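Local coordinates for protein nucleoporin nup120 (Schizosaccharomyces pombe, PDB 4GQ2) that serves as a structural constituent of the nuclear pore complex, whose nucleoporins can also dock transiently associated nuclear transport factors, at residues Arg75-Phe87 / Asn102-Val116. Numbering follows the deposited sequence.
Sequences RWSIFQNRTLTIF and NVKIHFPSNVMKDGV
W76 lays one face of its indole against V116: CB of V116 stands 3.8 Å from the centroid of the six-membered ring of W76, only 10° off the normal, a CH-pi contact over the face. A chi1 of 59° puts CG of W76 between its backbone N and carbonyl carbon, turning the ring toward V116, which meets it from the opposite direction. V116 CG2 also reaches I78 CG2 (4.0 Å) and, more distantly, L84 CD2, while I78 CG2 lies 4.0 Å from V111 CB.

Strands 83-87 and 102-106 run antiparallel, their axes 165° apart. L84 with I105 and I86 with V103 are hydrogen-bonded pairs, joined by four nearly straight N-H...O bonds. Beyond them, F107 N donates to R82 O, and R82 NH1 reaches P108 O at 2.7 Å from above the carbonyl plane. A water links the carbonyls of F79 and T83 to V111 N (3.1 Å).

On the face carrying T83, T85, K104 and H106, T83 CG2 lies beside H106 ND1 (3.6 Å). At the far end, the F87 ring receives N102 CB over its centre, 3.8 Å from the centroid. Replacing F87 by an alanine would probably leave N102 CB without its aromatic cover and open a gap beside F17, whose ring meets F87 edge-to-face.

F107 packs on strands 126-133 and 138-143, and V116, in strand 115-121, on 126-133. Segment 102-116 leaves the sheet of 83-87, turns at M112-G115 (type II) and enters the next sheet, consistent with a blade-to-blade passage in the beta-propeller domain.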
loop_
_atom_site.group_PDB
_atom_site.type_symbol
_atom_site.label_atom_id
_atom_site.label_comp_id
_atom_site.label_asym_id
_atom_site.label_seq_id
_atom_site.Cartn_x
_atom_site.Cartn_y
_atom_site.Cartn_z
ATOM N N ARG A 75 -14.889 -11.784 17.406
ATOM C CA ARG A 75 -15.359 -10.453 17.706
ATOM C C ARG A 75 -16.757 -10.240 17.141
ATOM O O ARG A 75 -16.972 -10.324 15.929
ATOM C CB ARG A 75 -14.366 -9.410 17.185
ATOM C CG ARG A 75 -14.944 -8.032 16.916
ATOM C CD ARG A 75 -15.317 -7.277 18.181
ATOM N NE ARG A 75 -16.133 -6.124 17.810
ATOM C CZ ARG A 75 -15.689 -4.875 17.750
ATOM N NH1 ARG A 75 -14.432 -4.589 18.075
ATOM N NH2 ARG A 75 -16.512 -3.906 17.364
ATOM N N TRP A 76 -17.700 -9.972 18.043
ATOM C CA TRP A 76 -19.084 -9.718 17.670
ATOM C C TRP A 76 -19.399 -8.268 17.789
ATOM O O TRP A 76 -18.844 -7.566 18.636
ATOM C CB TRP A 76 -20.049 -10.527 18.531
ATOM C CG TRP A 76 -19.956 -10.253 20.016
ATOM C CD1 TRP A 76 -19.121 -10.872 20.939
ATOM C CD2 TRP A 76 -20.743 -9.292 20.805
ATOM N NE1 TRP A 76 -19.326 -10.374 22.203
ATOM C CE2 TRP A 76 -20.282 -9.428 22.196
ATOM C CE3 TRP A 76 -21.742 -8.372 20.514
ATOM C CZ2 TRP A 76 -20.812 -8.657 23.231
ATOM C CZ3 TRP A 76 -22.278 -7.601 21.568
ATOM C CH2 TRP A 76 -21.821 -7.739 22.891
ATOM N N SER A 77 -20.288 -7.799 16.925
ATOM C CA SER A 77 -20.762 -6.426 16.985
ATOM C C SER A 77 -22.243 -6.444 16.627
ATOM O O SER A 77 -22.699 -7.327 15.888
ATOM C CB SER A 77 -19.971 -5.542 16.008
ATOM O OG SER A 77 -18.565 -5.660 16.221
ATOM N N ILE A 78 -22.994 -5.488 17.164
ATOM C CA ILE A 78 -24.415 -5.363 16.841
ATOM C C ILE A 78 -24.769 -3.946 16.382
ATOM O O ILE A 78 -24.268 -2.963 16.925
ATOM C CB ILE A 78 -25.334 -5.831 17.998
ATOM C CG1 ILE A 78 -25.045 -5.061 19.300
ATOM C CG2 ILE A 78 -25.223 -7.341 18.188
ATOM C CD1 ILE A 78 -25.973 -5.434 20.444
ATOM N N PHE A 79 -25.638 -3.864 15.379
ATOM C CA PHE A 79 -25.935 -2.606 14.692
ATOM C C PHE A 79 -27.440 -2.323 14.636
ATOM O O PHE A 79 -28.260 -3.229 14.767
ATOM C CB PHE A 79 -25.330 -2.625 13.275
ATOM C CG PHE A 79 -23.850 -2.913 13.250
ATOM C CD1 PHE A 79 -23.382 -4.224 13.247
ATOM C CD2 PHE A 79 -22.924 -1.874 13.250
ATOM C CE1 PHE A 79 -22.015 -4.491 13.237
ATOM C CE2 PHE A 79 -21.558 -2.136 13.235
ATOM C CZ PHE A 79 -21.105 -3.447 13.229
ATOM N N GLN A 80 -27.796 -1.060 14.443
ATOM C CA GLN A 80 -29.198 -0.660 14.390
ATOM C C GLN A 80 -29.894 -1.022 13.073
ATOM O O GLN A 80 -31.027 -0.613 12.830
ATOM C CB GLN A 80 -29.346 0.827 14.718
ATOM C CG GLN A 80 -29.231 1.122 16.206
ATOM C CD GLN A 80 -29.413 2.588 16.539
ATOM O OE1 GLN A 80 -28.746 3.458 15.973
ATOM N NE2 GLN A 80 -30.312 2.869 17.473
ATOM N N ASN A 81 -29.218 -1.800 12.233
ATOM C CA ASN A 81 -29.851 -2.375 11.055
ATOM C C ASN A 81 -30.267 -3.830 11.302
ATOM O O ASN A 81 -30.407 -4.615 10.364
ATOM C CB ASN A 81 -28.947 -2.245 9.822
ATOM C CG ASN A 81 -27.665 -3.059 9.933
ATOM O OD1 ASN A 81 -27.379 -3.667 10.965
ATOM N ND2 ASN A 81 -26.886 -3.074 8.860
ATOM N N ARG A 82 -30.463 -4.170 12.578
ATOM C CA ARG A 82 -30.915 -5.502 13.012
ATOM C C ARG A 82 -29.954 -6.606 12.591
ATOM O O ARG A 82 -30.374 -7.661 12.110
ATOM C CB ARG A 82 -32.336 -5.809 12.513
ATOM C CG ARG A 82 -33.392 -4.804 12.945
ATOM C CD ARG A 82 -34.752 -5.155 12.364
ATOM N NE ARG A 82 -35.487 -3.949 11.982
ATOM C CZ ARG A 82 -36.803 -3.880 11.799
ATOM N NH1 ARG A 82 -37.571 -4.949 11.970
ATOM N NH2 ARG A 82 -37.355 -2.727 11.451
ATOM N N THR A 83 -28.659 -6.358 12.776
ATOM C CA THR A 83 -27.637 -7.347 12.437
ATOM C C THR A 83 -26.692 -7.625 13.601
ATOM O O THR A 83 -26.518 -6.782 14.489
ATOM C CB THR A 83 -26.786 -6.907 11.226
ATOM O OG1 THR A 83 -26.101 -5.688 11.544
ATOM C CG2 THR A 83 -27.653 -6.712 9.965
ATOM N N LEU A 84 -26.104 -8.821 13.581
ATOM C CA LEU A 84 -24.969 -9.179 14.422
ATOM C C LEU A 84 -23.887 -9.757 13.510
ATOM O O LEU A 84 -24.128 -10.730 12.792
ATOM C CB LEU A 84 -25.396 -10.174 15.510
ATOM C CG LEU A 84 -24.497 -11.220 16.198
ATOM C CD1 LEU A 84 -23.127 -10.723 16.632
ATOM C CD2 LEU A 84 -25.237 -11.790 17.402
ATOM N N THR A 85 -22.709 -9.137 13.517
ATOM C CA THR A 85 -21.597 -9.606 12.695
ATOM C C THR A 85 -20.545 -10.273 13.555
ATOM O O THR A 85 -20.313 -9.854 14.686
ATOM C CB THR A 85 -20.921 -8.463 11.921
ATOM O OG1 THR A 85 -20.279 -7.577 12.847
ATOM C CG2 THR A 85 -21.938 -7.698 11.071
ATOM N N ILE A 86 -19.918 -11.314 13.014
ATOM C CA ILE A 86 -18.849 -12.018 13.719
ATOM C C ILE A 86 -17.595 -12.111 12.858
ATOM O O ILE A 86 -17.632 -12.644 11.750
ATOM C CB ILE A 86 -19.271 -13.442 14.137
ATOM C CG1 ILE A 86 -20.583 -13.407 14.922
ATOM C CG2 ILE A 86 -18.171 -14.107 14.955
ATOM C CD1 ILE A 86 -21.341 -14.718 14.920
ATOM N N PHE A 87 -16.494 -11.590 13.389
ATOM C CA PHE A 87 -15.186 -11.655 12.749
ATOM C C PHE A 87 -14.218 -12.489 13.593
ATOM O O PHE A 87 -14.127 -12.307 14.807
ATOM C CB PHE A 87 -14.620 -10.248 12.593
ATOM C CG PHE A 87 -15.242 -9.448 11.478
ATOM C CD1 PHE A 87 -16.529 -8.927 11.597
ATOM C CD2 PHE A 87 -14.518 -9.181 10.314
ATOM C CE1 PHE A 87 -17.093 -8.170 10.568
ATOM C CE2 PHE A 87 -15.072 -8.429 9.285
ATOM C CZ PHE A 87 -16.362 -7.913 9.415
ATOM N N ASN A 102 -16.390 -13.688 7.123
ATOM C CA ASN A 102 -17.095 -13.350 8.352
ATOM C C ASN A 102 -18.556 -13.780 8.224
ATOM O O ASN A 102 -18.990 -14.233 7.162
ATOM C CB ASN A 102 -16.976 -11.851 8.672
ATOM C CG ASN A 102 -17.807 -10.982 7.749
ATOM O OD1 ASN A 102 -17.851 -11.197 6.544
ATOM N ND2 ASN A 102 -18.475 -9.997 8.318
ATOM N N VAL A 103 -19.312 -13.663 9.307
ATOM C CA VAL A 103 -20.735 -13.961 9.242
ATOM C C VAL A 103 -21.572 -12.772 9.672
ATOM O O VAL A 103 -21.195 -12.033 10.581
ATOM C CB VAL A 103 -21.132 -15.307 9.939
ATOM C CG1 VAL A 103 -20.022 -15.855 10.819
ATOM C CG2 VAL A 103 -22.451 -15.204 10.702
ATOM N N LYS A 104 -22.678 -12.567 8.965
ATOM C CA LYS A 104 -23.639 -11.525 9.289
ATOM C C LYS A 104 -25.009 -12.171 9.488
ATOM O O LYS A 104 -25.549 -12.805 8.571
ATOM C CB LYS A 104 -23.683 -10.467 8.188
ATOM C CG LYS A 104 -24.807 -9.451 8.333
ATOM C CD LYS A 104 -24.784 -8.406 7.230
ATOM C CE LYS A 104 -23.489 -7.608 7.239
ATOM N NZ LYS A 104 -23.576 -6.417 6.355
ATOM N N ILE A 105 -25.545 -12.003 10.695
ATOM C CA ILE A 105 -26.800 -12.612 11.102
ATOM C C ILE A 105 -27.853 -11.523 11.204
ATOM O O ILE A 105 -27.664 -10.538 11.911
ATOM C CB ILE A 105 -26.640 -13.341 12.454
ATOM C CG1 ILE A 105 -25.598 -14.452 12.316
ATOM C CG2 ILE A 105 -27.968 -13.916 12.925
ATOM C CD1 ILE A 105 -25.053 -15.010 13.612
ATOM N N HIS A 106 -28.954 -11.697 10.482
ATOM C CA HIS A 106 -30.053 -10.731 10.500
ATOM C C HIS A 106 -31.135 -11.190 11.423
ATOM O O HIS A 106 -31.418 -12.393 11.519
ATOM C CB HIS A 106 -30.643 -10.527 9.111
ATOM C CG HIS A 106 -29.638 -10.109 8.073
ATOM N ND1 HIS A 106 -29.457 -8.820 7.720
ATOM C CD2 HIS A 106 -28.759 -10.861 7.297
ATOM C CE1 HIS A 106 -28.509 -8.749 6.767
ATOM N NE2 HIS A 106 -28.080 -10.000 6.511
ATOM N N PHE A 107 -31.743 -10.217 12.100
ATOM C CA PHE A 107 -32.794 -10.441 13.081
ATOM C C PHE A 107 -34.025 -9.629 12.696
ATOM O O PHE A 107 -33.895 -8.626 11.989
ATOM C CB PHE A 107 -32.311 -10.012 14.467
ATOM C CG PHE A 107 -31.272 -10.918 15.055
ATOM C CD1 PHE A 107 -29.925 -10.758 14.738
ATOM C CD2 PHE A 107 -31.638 -11.933 15.937
ATOM C CE1 PHE A 107 -28.968 -11.595 15.287
ATOM C CE2 PHE A 107 -30.682 -12.776 16.487
ATOM C CZ PHE A 107 -29.346 -12.607 16.161
ATOM N N PRO A 108 -35.223 -10.060 13.151
ATOM C CA PRO A 108 -36.459 -9.314 12.885
ATOM C C PRO A 108 -36.584 -8.095 13.790
ATOM O O PRO A 108 -37.392 -7.201 13.521
ATOM C CB PRO A 108 -37.571 -10.320 13.217
ATOM C CG PRO A 108 -36.903 -11.623 13.503
ATOM C CD PRO A 108 -35.493 -11.305 13.892
ATOM N N SER A 109 -35.788 -8.082 14.858
ATOM C CA SER A 109 -35.720 -6.970 15.801
ATOM C C SER A 109 -34.284 -6.795 16.295
ATOM O O SER A 109 -33.521 -7.763 16.327
ATOM C CB SER A 109 -36.654 -7.241 16.979
ATOM O OG SER A 109 -36.303 -6.464 18.105
ATOM N N ASN A 110 -33.927 -5.568 16.685
ATOM C CA ASN A 110 -32.582 -5.249 17.163
ATOM C C ASN A 110 -32.160 -6.067 18.380
ATOM O O ASN A 110 -32.894 -6.139 19.362
ATOM C CB ASN A 110 -32.456 -3.750 17.488
ATOM C CG ASN A 110 -32.132 -2.900 16.264
ATOM O OD1 ASN A 110 -31.429 -3.336 15.355
ATOM N ND2 ASN A 110 -32.637 -1.674 16.244
ATOM N N VAL A 111 -30.979 -6.682 18.314
ATOM C CA VAL A 111 -30.390 -7.309 19.491
ATOM C C VAL A 111 -30.225 -6.226 20.554
ATOM O O VAL A 111 -29.793 -5.117 20.252
ATOM C CB VAL A 111 -29.028 -7.966 19.183
ATOM C CG1 VAL A 111 -28.469 -8.647 20.422
ATOM C CG2 VAL A 111 -29.158 -8.976 18.048
ATOM N N MET A 112 -30.599 -6.535 21.790
ATOM C CA MET A 112 -30.482 -5.561 22.865
ATOM C C MET A 112 -29.043 -5.446 23.345
ATOM O O MET A 112 -28.265 -6.401 23.258
ATOM C CB MET A 112 -31.417 -5.898 24.039
ATOM C CG MET A 112 -30.974 -7.069 24.902
ATOM S SD MET A 112 -31.867 -7.137 26.469
ATOM C CE MET A 112 -30.830 -8.247 27.427
ATOM N N LYS A 113 -28.707 -4.261 23.841
ATOM C CA LYS A 113 -27.438 -4.003 24.490
ATOM C C LYS A 113 -27.266 -5.013 25.628
ATOM O O LYS A 113 -28.223 -5.322 26.351
ATOM C CB LYS A 113 -27.432 -2.557 25.004
ATOM C CG LYS A 113 -26.268 -2.180 25.902
ATOM C CD LYS A 113 -25.122 -1.542 25.134
ATOM C CE LYS A 113 -24.107 -0.908 26.080
ATOM N NZ LYS A 113 -23.262 -1.926 26.769
ATOM N N ASP A 114 -26.058 -5.555 25.759
ATOM C CA ASP A 114 -25.778 -6.627 26.723
ATOM C C ASP A 114 -26.600 -7.874 26.410
ATOM O O ASP A 114 -26.778 -8.739 27.270
ATOM C CB ASP A 114 -26.043 -6.160 28.160
ATOM C CG ASP A 114 -25.333 -4.870 28.487
ATOM O OD1 ASP A 114 -24.106 -4.900 28.676
ATOM O OD2 ASP A 114 -26.000 -3.823 28.551
ATOM N N GLY A 115 -27.090 -7.954 25.172
ATOM C CA GLY A 115 -27.952 -9.046 24.740
ATOM C C GLY A 115 -27.277 -10.150 23.948
ATOM O O GLY A 115 -27.953 -10.910 23.261
ATOM N N VAL A 116 -25.951 -10.251 24.052
ATOM C CA VAL A 116 -25.197 -11.302 23.366
ATOM C C VAL A 116 -24.302 -12.017 24.377
ATOM O O VAL A 116 -23.527 -11.385 25.086
ATOM C CB VAL A 116 -24.336 -10.738 22.205
ATOM C CG1 VAL A 116 -23.608 -11.859 21.479
ATOM C CG2 VAL A 116 -25.182 -9.945 21.215
HETATM O O HOH W 1 -28.972 -5.767 16.083
#